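PDB 1BKP: thymidylate synthase A from Bacillus subtilis, which catalyses the reductive methylation of dUMP to dTMP, using 5,10-methylenetetrahydrofolate as both methyl donor and reductant. Local coordinates for residues A[159-164]-A[175-180]; A[190-195]-A[213-218]; A[109-114]-A[144-149]. All coordinates share one frame; numbering follows the deposited sequence.

Interaction 1: residues A[159-164]-A[175-180]; sequences PCVYET and LEVRAR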
loop_
_atom_site.group_PDB
_atom_site.type_symbol
_atom_site.label_atom_id
_atom_site.label_comp_id
_atom_site.label_asym_id
_atom_site.label_seq_id
_atom_site.Cartn_x
_atom_site.Cartn_y
_atom_site.Cartn_z
ATOM N N PRO A 159 10.999 7.443 3.390
ATOM C CA PRO A 159 10.201 7.901 2.247
ATOM C C PRO A 159 8.707 8.076 2.437
ATOM O O PRO A 159 8.097 7.329 3.196
ATOM C CB PRO A 159 10.482 6.806 1.185
ATOM C CG PRO A 159 10.585 5.518 2.085
ATOM C CD PRO A 159 11.422 6.042 3.277
ATOM N N CYS A 160 8.150 9.118 1.823
ATOM C CA CYS A 160 6.716 9.328 1.822
ATOM C C CYS A 160 6.092 8.414 0.762
ATOM O O CYS A 160 5.201 7.641 1.070
ATOM C CB CYS A 160 6.299 10.769 1.523
ATOM S SG CYS A 160 6.449 11.872 3.017
ATOM N N VAL A 161 6.474 8.580 -0.510
ATOM C CA VAL A 161 5.893 7.750 -1.602
ATOM C C VAL A 161 6.877 6.579 -1.664
ATOM O O VAL A 161 7.958 6.668 -2.264
ATOM C CB VAL A 161 5.820 8.544 -2.975
ATOM C CG1 VAL A 161 5.159 7.626 -4.014
ATOM C CG2 VAL A 161 5.044 9.918 -2.816
ATOM N N TYR A 162 6.493 5.479 -1.052
ATOM C CA TYR A 162 7.458 4.431 -0.828
ATOM C C TYR A 162 7.244 3.127 -1.614
ATOM O O TYR A 162 8.110 2.223 -1.537
ATOM C CB TYR A 162 7.450 4.123 0.718
ATOM C CG TYR A 162 6.183 3.418 1.303
ATOM C CD1 TYR A 162 5.040 4.179 1.675
ATOM C CD2 TYR A 162 6.061 2.009 1.282
ATOM C CE1 TYR A 162 3.852 3.577 1.985
ATOM C CE2 TYR A 162 4.855 1.388 1.605
ATOM C CZ TYR A 162 3.744 2.203 1.967
ATOM O OH TYR A 162 2.562 1.659 2.352
ATOM N N GLU A 163 6.107 2.984 -2.286
ATOM C CA GLU A 163 5.909 1.723 -3.034
ATOM C C GLU A 163 5.117 1.896 -4.261
ATOM O O GLU A 163 4.343 2.903 -4.429
ATOM C CB GLU A 163 5.225 0.617 -2.124
ATOM C CG GLU A 163 3.784 1.039 -1.808
ATOM C CD GLU A 163 3.016 -0.042 -1.008
ATOM O OE1 GLU A 163 3.386 -1.200 -1.040
ATOM O OE2 GLU A 163 2.020 0.279 -0.395
ATOM N N THR A 164 5.314 0.960 -5.209
ATOM C CA THR A 164 4.514 0.990 -6.446
ATOM C C THR A 164 4.121 -0.452 -6.745
ATOM O O THR A 164 4.784 -1.381 -6.310
ATOM C CB THR A 164 5.284 1.468 -7.695
ATOM O OG1 THR A 164 6.335 0.548 -8.058
ATOM C CG2 THR A 164 6.000 2.811 -7.473
ATOM N N LEU A 175 -0.489 1.636 -13.157
ATOM C CA LEU A 175 0.470 1.897 -12.107
ATOM C C LEU A 175 -0.331 2.274 -10.883
ATOM O O LEU A 175 -1.256 3.103 -10.986
ATOM C CB LEU A 175 1.415 3.102 -12.445
ATOM C CG LEU A 175 2.230 3.684 -11.258
ATOM C CD1 LEU A 175 3.123 2.531 -10.684
ATOM C CD2 LEU A 175 3.113 4.856 -11.724
ATOM N N GLU A 176 -0.001 1.652 -9.733
ATOM C CA GLU A 176 -0.659 2.036 -8.479
ATOM C C GLU A 176 0.476 2.448 -7.525
ATOM O O GLU A 176 1.415 1.697 -7.301
ATOM C CB GLU A 176 -1.464 0.848 -7.900
ATOM C CG GLU A 176 -2.198 1.239 -6.647
ATOM C CD GLU A 176 -3.373 0.332 -6.276
ATOM O OE1 GLU A 176 -3.390 -0.827 -6.725
ATOM O OE2 GLU A 176 -4.258 0.785 -5.531
ATOM N N VAL A 177 0.356 3.594 -6.871
ATOM C CA VAL A 177 1.416 4.073 -5.997
ATOM C C VAL A 177 0.829 4.343 -4.601
ATOM O O VAL A 177 -0.337 4.657 -4.493
ATOM C CB VAL A 177 1.890 5.464 -6.629
ATOM C CG1 VAL A 177 2.827 6.204 -5.814
ATOM C CG2 VAL A 177 2.497 5.224 -8.011
ATOM N N ARG A 178 1.640 4.300 -3.555
ATOM C CA ARG A 178 1.116 4.682 -2.230
ATOM C C ARG A 178 2.069 5.565 -1.485
ATOM O O ARG A 178 3.277 5.248 -1.417
ATOM C CB ARG A 178 0.802 3.490 -1.305
ATOM C CG ARG A 178 -0.012 3.934 -0.010
ATOM C CD ARG A 178 -0.569 2.711 0.695
ATOM N NE ARG A 178 -1.348 3.162 1.833
ATOM C CZ ARG A 178 -0.881 3.426 3.036
ATOM N NH1 ARG A 178 0.336 3.028 3.389
ATOM N NH2 ARG A 178 -1.709 3.890 3.953
ATOM N N ALA A 179 1.532 6.612 -0.899
ATOM C CA ALA A 179 2.268 7.467 0.020
ATOM C C ALA A 179 1.680 7.156 1.422
ATOM O O ALA A 179 0.457 7.206 1.634
ATOM C CB ALA A 179 2.003 8.938 -0.260
ATOM N N ARG A 180 2.577 7.000 2.396
ATOM C CA ARG A 180 2.139 6.762 3.768
ATOM C C ARG A 180 1.556 8.000 4.368
ATOM O O ARG A 180 0.690 7.981 5.235
ATOM C CB ARG A 180 3.390 6.345 4.613
ATOM C CG ARG A 180 4.564 7.253 4.557
ATOM C CD ARG A 180 5.480 6.938 5.701
ATOM N NE ARG A 180 6.640 7.830 5.678
ATOM C CZ ARG A 180 6.789 8.893 6.428
ATOM N NH1 ARG A 180 5.793 9.296 7.208
ATOM N NH2 ARG A 180 7.900 9.603 6.337
#
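The Arg180 guanidinium has the catalytic Cys160 SG over one face, displaced toward the rim and 4.3 Å from NH2, while Pro159 O lies near its edge and accepts a 2.9 Å hydrogen bond from NE, which stands above the carbonyl plane. Tyr162 OH sits in the plane of the Arg178 guanidinium and takes a 2.8 Å hydrogen bond from NH1; ring and guanidinium planes are 79° apart. Arg178 runs extended to NE with CG anti to the backbone N (chi1 -169°), which lays it alongside Tyr162. At the edge of the Tyr162 ring lies Arg180 N, which donates a 3.0 Å hydrogen bond to Cys160 O. Backbone bonds Tyr162 N to Arg178 O and Arg178 N to Glu163 O zip the antiparallel hairpin, with a beta bulge between the pairs Val161–Ala179 and Glu163–Arg178. Val161 CG1 and Val177 CG1 are modelled only 3.3 Å apart, so their exact spacing is doubtful. From the second subunit, Glu163 hydrogen-bonds Tyr162 OH and Glu176 forms a salt bridge with Arg178 NH2. Two successive carbonyls, of Pro159 and Cys160, fix Arg180 at the nucleophile; predicted to bind dUMP in a site shared between the subunits, its guanidinium is probably pre-positioned for the anionic substrate.

Interaction 2: residues A[190-195]-A[213-218]; sequences FNVFQY and YIFNIG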
loop_
_atom_site.group_PDB
_atom_site.type_symbol
_atom_site.label_atom_id
_atom_site.label_comp_id
_atom_site.label_asym_id
_atom_site.label_seq_id
_atom_site.Cartn_x
_atom_site.Cartn_y
_atom_site.Cartn_z
ATOM N N PHE A 190 3.097 17.788 -6.437
ATOM C CA PHE A 190 4.430 17.476 -6.975
ATOM C C PHE A 190 4.549 15.927 -7.165
ATOM O O PHE A 190 5.047 15.443 -8.186
ATOM C CB PHE A 190 5.398 17.949 -5.933
ATOM C CG PHE A 190 6.837 17.803 -6.280
ATOM C CD1 PHE A 190 7.542 18.845 -6.948
ATOM C CD2 PHE A 190 7.539 16.699 -5.840
ATOM C CE1 PHE A 190 8.910 18.741 -7.132
ATOM C CE2 PHE A 190 8.952 16.596 -6.035
ATOM C CZ PHE A 190 9.612 17.609 -6.669
ATOM N N ASN A 191 4.184 15.169 -6.129
ATOM C CA ASN A 191 4.284 13.697 -6.118
ATOM C C ASN A 191 3.357 12.996 -7.113
ATOM O O ASN A 191 3.796 12.096 -7.827
ATOM C CB ASN A 191 3.981 13.205 -4.716
ATOM C CG ASN A 191 5.145 13.370 -3.773
ATOM O OD1 ASN A 191 6.353 13.312 -4.171
ATOM N ND2 ASN A 191 4.825 13.547 -2.524
ATOM N N VAL A 192 2.139 13.532 -7.319
ATOM C CA VAL A 192 1.158 12.918 -8.199
ATOM C C VAL A 192 1.687 13.090 -9.651
ATOM O O VAL A 192 1.705 12.105 -10.432
ATOM C CB VAL A 192 -0.155 13.578 -8.051
ATOM C CG1 VAL A 192 -1.154 13.155 -9.140
ATOM C CG2 VAL A 192 -0.786 13.176 -6.717
ATOM N N PHE A 193 2.161 14.299 -9.979
ATOM C CA PHE A 193 2.713 14.506 -11.359
ATOM C C PHE A 193 3.944 13.631 -11.613
ATOM O O PHE A 193 4.013 12.913 -12.581
ATOM C CB PHE A 193 3.094 15.993 -11.539
ATOM C CG PHE A 193 3.816 16.267 -12.865
ATOM C CD1 PHE A 193 3.124 16.231 -14.055
ATOM C CD2 PHE A 193 5.194 16.534 -12.900
ATOM C CE1 PHE A 193 3.802 16.479 -15.304
ATOM C CE2 PHE A 193 5.877 16.772 -14.111
ATOM C CZ PHE A 193 5.199 16.751 -15.295
ATOM N N GLN A 194 4.842 13.579 -10.635
ATOM C CA GLN A 194 6.116 12.909 -10.749
ATOM C C GLN A 194 5.963 11.410 -11.032
ATOM O O GLN A 194 6.629 10.907 -11.938
ATOM C CB GLN A 194 6.851 13.158 -9.449
ATOM C CG GLN A 194 7.920 12.233 -9.033
ATOM C CD GLN A 194 8.541 12.687 -7.674
ATOM O OE1 GLN A 194 9.636 13.279 -7.637
ATOM N NE2 GLN A 194 7.832 12.467 -6.613
ATOM N N TYR A 195 5.038 10.740 -10.365
ATOM C CA TYR A 195 4.871 9.295 -10.612
ATOM C C TYR A 195 4.164 8.974 -11.917
ATOM O O TYR A 195 4.378 7.866 -12.511
ATOM C CB TYR A 195 4.329 8.523 -9.351
ATOM C CG TYR A 195 5.490 8.158 -8.475
ATOM C CD1 TYR A 195 6.075 9.119 -7.584
ATOM C CD2 TYR A 195 6.069 6.858 -8.554
ATOM C CE1 TYR A 195 7.192 8.797 -6.796
ATOM C CE2 TYR A 195 7.189 6.513 -7.803
ATOM C CZ TYR A 195 7.738 7.508 -6.917
ATOM O OH TYR A 195 8.863 7.138 -6.212
ATOM N N TYR A 213 -3.881 5.222 -13.719
ATOM C CA TYR A 213 -2.797 5.644 -12.795
ATOM C C TYR A 213 -3.563 5.936 -11.474
ATOM O O TYR A 213 -4.537 6.683 -11.507
ATOM C CB TYR A 213 -2.166 6.920 -13.319
ATOM C CG TYR A 213 -1.281 7.602 -12.292
ATOM C CD1 TYR A 213 -0.213 6.953 -11.678
ATOM C CD2 TYR A 213 -1.502 8.924 -11.969
ATOM C CE1 TYR A 213 0.619 7.656 -10.770
ATOM C CE2 TYR A 213 -0.670 9.623 -11.087
ATOM C CZ TYR A 213 0.406 8.965 -10.505
ATOM O OH TYR A 213 1.322 9.706 -9.712
ATOM N N ILE A 214 -3.208 5.250 -10.396
ATOM C CA ILE A 214 -3.880 5.338 -9.105
ATOM C C ILE A 214 -2.848 5.813 -8.062
ATOM O O ILE A 214 -1.801 5.214 -7.921
ATOM C CB ILE A 214 -4.390 3.933 -8.780
ATOM C CG1 ILE A 214 -5.328 3.485 -9.901
ATOM C CG2 ILE A 214 -5.093 3.930 -7.468
ATOM C CD1 ILE A 214 -5.119 2.067 -10.307
ATOM N N PHE A 215 -3.263 6.733 -7.188
ATOM C CA PHE A 215 -2.345 7.336 -6.207
ATOM C C PHE A 215 -3.089 7.291 -4.882
ATOM O O PHE A 215 -4.177 7.855 -4.727
ATOM C CB PHE A 215 -2.053 8.769 -6.601
ATOM C CG PHE A 215 -0.883 9.410 -5.788
ATOM C CD1 PHE A 215 -1.084 9.864 -4.481
ATOM C CD2 PHE A 215 0.398 9.459 -6.332
ATOM C CE1 PHE A 215 0.000 10.362 -3.665
ATOM C CE2 PHE A 215 1.549 9.963 -5.564
ATOM C CZ PHE A 215 1.359 10.412 -4.240
ATOM N N ASN A 216 -2.563 6.500 -3.993
ATOM C CA ASN A 216 -3.188 6.286 -2.666
ATOM C C ASN A 216 -2.452 7.038 -1.615
ATOM O O ASN A 216 -1.223 6.984 -1.610
ATOM C CB ASN A 216 -3.039 4.812 -2.292
ATOM C CG ASN A 216 -3.908 3.899 -3.176
ATOM O OD1 ASN A 216 -5.122 4.116 -3.267
ATOM N ND2 ASN A 216 -3.277 3.051 -3.979
ATOM N N ILE A 217 -3.159 7.572 -0.624
ATOM C CA ILE A 217 -2.420 8.307 0.440
ATOM C C ILE A 217 -2.984 7.829 1.787
ATOM O O ILE A 217 -4.198 7.688 1.917
ATOM C CB ILE A 217 -2.667 9.811 0.423
ATOM C CG1 ILE A 217 -2.341 10.461 -0.923
ATOM C CG2 ILE A 217 -1.724 10.512 1.427
ATOM C CD1 ILE A 217 -3.577 10.768 -1.675
ATOM N N GLY A 218 -2.093 7.525 2.727
ATOM C CA GLY A 218 -2.554 7.088 4.060
ATOM C C GLY A 218 -2.902 8.272 4.952
ATOM O O GLY A 218 -4.028 8.666 5.017
#
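Tyr213 and Phe215 each swing CG anti to the backbone N (chi1 167° and -169°), and this sends both rings from strand 213-217 toward Val192 and its neighbours on helix 190-195. Val192, in turn, carries CG1 anti to its own N and CG2 beside it, dividing the two methyls between the two rings. CG2 sits over the centre of one face of Phe215, 3.8 Å from the ring centroid, a CH-pi contact. CG1 meets Tyr213 CE2 at 4.1 Å. The hydroxyl of Tyr213 reaches the backbone of the same valine: OH gives a 2.5 Å hydrogen bond to Val192 O, arriving in the carbonyl plane on a lone pair, and it also touches Tyr195 CB at 3.3 Å. The bond, unusually short as modelled, gives the buried hydroxyl a partner and probably limits how the ring can swing. One residue earlier, Asn191 CB packs on Phe215 CZ at 3.9 Å. Tyr195 OH is hydrogen-bonded with Trp75 NE1, and the two rings meet steeply. The axes of helix and strand pass 9.7 Å apart and run roughly antiparallel, at 147°, a spacing filled by the aromatic rings and the valine. Such packing belongs to a beta-alpha-beta crossover, here from strand 172-183 through helix 188-206 to the parallel neighbour 209-223 in the thymidylate synthase sheet, and it places Asn191, predicted to bind dUMP, on the helix turn next to the catalytic Cys160.

Interaction 3: residues A[109-114]-A[144-149]; sequences FQLGKK and TMLWNP
Gln110 runs past Leu146 to Asn148, and each step of its chain meets a different atom. CB packs on Leu146 CD2 at 4.0 Å, and CG lies 3.7 Å from Leu146 O. A bend at chi2 (-56°) then brings CD against Asn148 CB, also at 3.7 Å. At the tip, OE1 accepts a nearly straight hydrogen bond from Asn148 ND2, 3.0 Å long with 165° at the hydrogen. The oxygen lies in the Asn148 amide plane, yet ND2 stands above the glutamine's own carbonyl plane and not on a lone pair; the two amides are 82° apart. Gln110 NE2 donates to Glu151 OE1 and His105 O, so both ends of the buried amide are held. Asn148 ND2 has its stronger partner in Asp150 of the second subunit, an aspartate that also pairs with Lys113 NZ, which forms a second salt bridge with Glu151. An alanine in place of Gln110 would remove the amide, and Asn148 ND2 is likely to lose its partner within the subunit while a gap opens beside Leu146. Next to this polar link is an apolar one: Leu111 CG touches Leu146 CD2 at 3.6 Å, and Leu111 CD2 lies 4.3 Å from Thr144 CB. Segment 144-149 bends at Trp147, the centre of an inverse gamma turn closed by a weak bond from Asn148 N to Leu146 O. The contact thus joins a short, weakly bonded helix to the end of strand 143-145, the edge strand of the sheet within this chain, where the chain leaves the sheet and meets the second subunit.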
loop_
_atom_site.group_PDB
_atom_site.type_symbol
_atom_site.label_atom_id
_atom_site.label_comp_id
_atom_site.label_asym_id
_atom_site.label_seq_id
_atom_site.Cartn_x
_atom_site.Cartn_y
_atom_site.Cartn_z
ATOM N N PHE A 109 19.132 4.662 -2.938
ATOM C CA PHE A 109 20.000 3.598 -2.425
ATOM C C PHE A 109 19.235 2.255 -2.436
ATOM O O PHE A 109 19.771 1.229 -2.890
ATOM C CB PHE A 109 20.419 3.912 -0.999
ATOM C CG PHE A 109 21.351 2.878 -0.429
ATOM C CD1 PHE A 109 22.736 2.967 -0.683
ATOM C CD2 PHE A 109 20.852 1.787 0.271
ATOM C CE1 PHE A 109 23.589 1.932 -0.221
ATOM C CE2 PHE A 109 21.688 0.758 0.708
ATOM C CZ PHE A 109 23.060 0.826 0.463
ATOM N N GLN A 110 17.946 2.258 -2.067
ATOM C CA GLN A 110 17.197 1.024 -2.036
ATOM C C GLN A 110 16.967 0.493 -3.455
ATOM O O GLN A 110 16.919 -0.712 -3.668
ATOM C CB GLN A 110 15.865 1.242 -1.319
ATOM C CG GLN A 110 16.070 1.400 0.265
ATOM C CD GLN A 110 16.795 0.202 0.856
ATOM O OE1 GLN A 110 16.545 -0.945 0.429
ATOM N NE2 GLN A 110 17.675 0.415 1.815
ATOM N N LEU A 111 16.695 1.399 -4.387
ATOM C CA LEU A 111 16.432 1.023 -5.803
ATOM C C LEU A 111 17.674 0.496 -6.568
ATOM O O LEU A 111 17.541 -0.139 -7.659
ATOM C CB LEU A 111 15.799 2.188 -6.591
ATOM C CG LEU A 111 14.330 2.454 -6.126
ATOM C CD1 LEU A 111 13.689 3.561 -6.897
ATOM C CD2 LEU A 111 13.405 1.204 -6.157
ATOM N N GLY A 112 18.862 0.740 -5.970
ATOM C CA GLY A 112 20.097 0.372 -6.622
ATOM C C GLY A 112 20.786 -0.840 -6.018
ATOM O O GLY A 112 21.777 -1.293 -6.610
ATOM N N LYS A 113 20.267 -1.393 -4.903
ATOM C CA LYS A 113 20.889 -2.517 -4.241
ATOM C C LYS A 113 20.734 -3.753 -5.127
ATOM O O LYS A 113 19.632 -4.088 -5.503
ATOM C CB LYS A 113 20.147 -2.726 -2.935
ATOM C CG LYS A 113 20.858 -3.420 -1.860
ATOM C CD LYS A 113 20.284 -2.955 -0.510
ATOM C CE LYS A 113 20.978 -3.662 0.548
ATOM N NZ LYS A 113 20.217 -3.579 1.789
ATOM N N LYS A 114 21.804 -4.456 -5.427
ATOM C CA LYS A 114 21.680 -5.660 -6.298
ATOM C C LYS A 114 21.253 -6.811 -5.400
ATOM O O LYS A 114 22.083 -7.453 -4.820
ATOM C CB LYS A 114 23.029 -5.974 -6.989
ATOM C CG LYS A 114 23.637 -4.811 -7.792
ATOM C CD LYS A 114 22.670 -4.340 -8.838
ATOM C CE LYS A 114 23.200 -3.093 -9.620
ATOM N NZ LYS A 114 22.419 -1.790 -9.379
ATOM N N THR A 144 7.724 -2.362 -6.220
ATOM C CA THR A 144 9.031 -1.883 -5.801
ATOM C C THR A 144 8.687 -1.351 -4.421
ATOM O O THR A 144 7.525 -0.903 -4.208
ATOM C CB THR A 144 9.593 -0.740 -6.634
ATOM O OG1 THR A 144 8.681 0.373 -6.692
ATOM C CG2 THR A 144 9.829 -1.222 -8.046
ATOM N N MET A 145 9.723 -1.256 -3.616
ATOM C CA MET A 145 9.593 -0.937 -2.192
ATOM C C MET A 145 10.771 -0.217 -1.691
ATOM O O MET A 145 11.903 -0.800 -1.701
ATOM C CB MET A 145 9.541 -2.339 -1.435
ATOM C CG MET A 145 9.316 -2.290 0.127
ATOM S SD MET A 145 7.892 -1.357 0.515
ATOM C CE MET A 145 6.595 -2.296 -0.285
ATOM N N LEU A 146 10.535 0.978 -1.153
ATOM C CA LEU A 146 11.639 1.752 -0.544
ATOM C C LEU A 146 11.628 1.571 0.958
ATOM O O LEU A 146 12.681 1.818 1.583
ATOM C CB LEU A 146 11.477 3.220 -0.818
ATOM C CG LEU A 146 11.425 3.698 -2.262
ATOM C CD1 LEU A 146 11.193 5.241 -2.457
ATOM C CD2 LEU A 146 12.740 3.210 -2.935
ATOM N N TRP A 147 10.531 1.036 1.511
ATOM C CA TRP A 147 10.394 0.793 2.991
ATOM C C TRP A 147 11.037 -0.577 3.337
ATOM O O TRP A 147 10.346 -1.598 3.439
ATOM C CB TRP A 147 8.932 0.747 3.430
ATOM C CG TRP A 147 8.731 0.878 4.898
ATOM C CD1 TRP A 147 8.685 -0.102 5.794
ATOM C CD2 TRP A 147 8.563 2.105 5.609
ATOM N NE1 TRP A 147 8.499 0.427 7.061
ATOM C CE2 TRP A 147 8.429 1.783 6.970
ATOM C CE3 TRP A 147 8.524 3.447 5.217
ATOM C CZ2 TRP A 147 8.242 2.765 7.966
ATOM C CZ3 TRP A 147 8.341 4.443 6.206
ATOM C CH2 TRP A 147 8.204 4.102 7.536
ATOM N N ASN A 148 12.348 -0.608 3.393
ATOM C CA ASN A 148 13.109 -1.797 3.694
ATOM C C ASN A 148 13.203 -1.803 5.240
ATOM O O ASN A 148 13.960 -1.027 5.821
ATOM C CB ASN A 148 14.521 -1.656 3.122
ATOM C CG ASN A 148 15.374 -2.912 3.361
ATOM O OD1 ASN A 148 15.200 -3.626 4.367
ATOM N ND2 ASN A 148 16.379 -3.121 2.500
ATOM N N PRO A 149 12.528 -2.777 5.892
ATOM C CA PRO A 149 12.509 -2.870 7.374
ATOM C C PRO A 149 13.866 -3.039 8.074
ATOM O O PRO A 149 14.030 -2.606 9.193
ATOM C CB PRO A 149 11.521 -4.035 7.652
ATOM C CG PRO A 149 11.604 -4.885 6.343
ATOM C CD PRO A 149 11.863 -3.931 5.232
#

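In the fold
Interactions 1 to 3 all reach one sheet, in which strands 143-145, 161-169, 172-183 and 209-223 lie side by side. Interaction 1 is the middle member. Probable hydrogen bonds tie it to interaction 2, Ala179 O to Gly218 N at 2.8 Å and Ala179 N to Asn216 O at 2.9 Å, and to interaction 3, Thr164 OG1 to Thr144 OG1 at 2.7 Å and Tyr162 O to Leu146 N at 2.8 Å. The centres of interactions 1 and 2 are about 7 Å apart. The centres of interactions 1 and 3 are about 13 Å apart. The side chain of the catalytic Cys160 lies about 5 Å from that of Asn191 and about 8 Å from that of Leu146. All three contacts touch the second subunit.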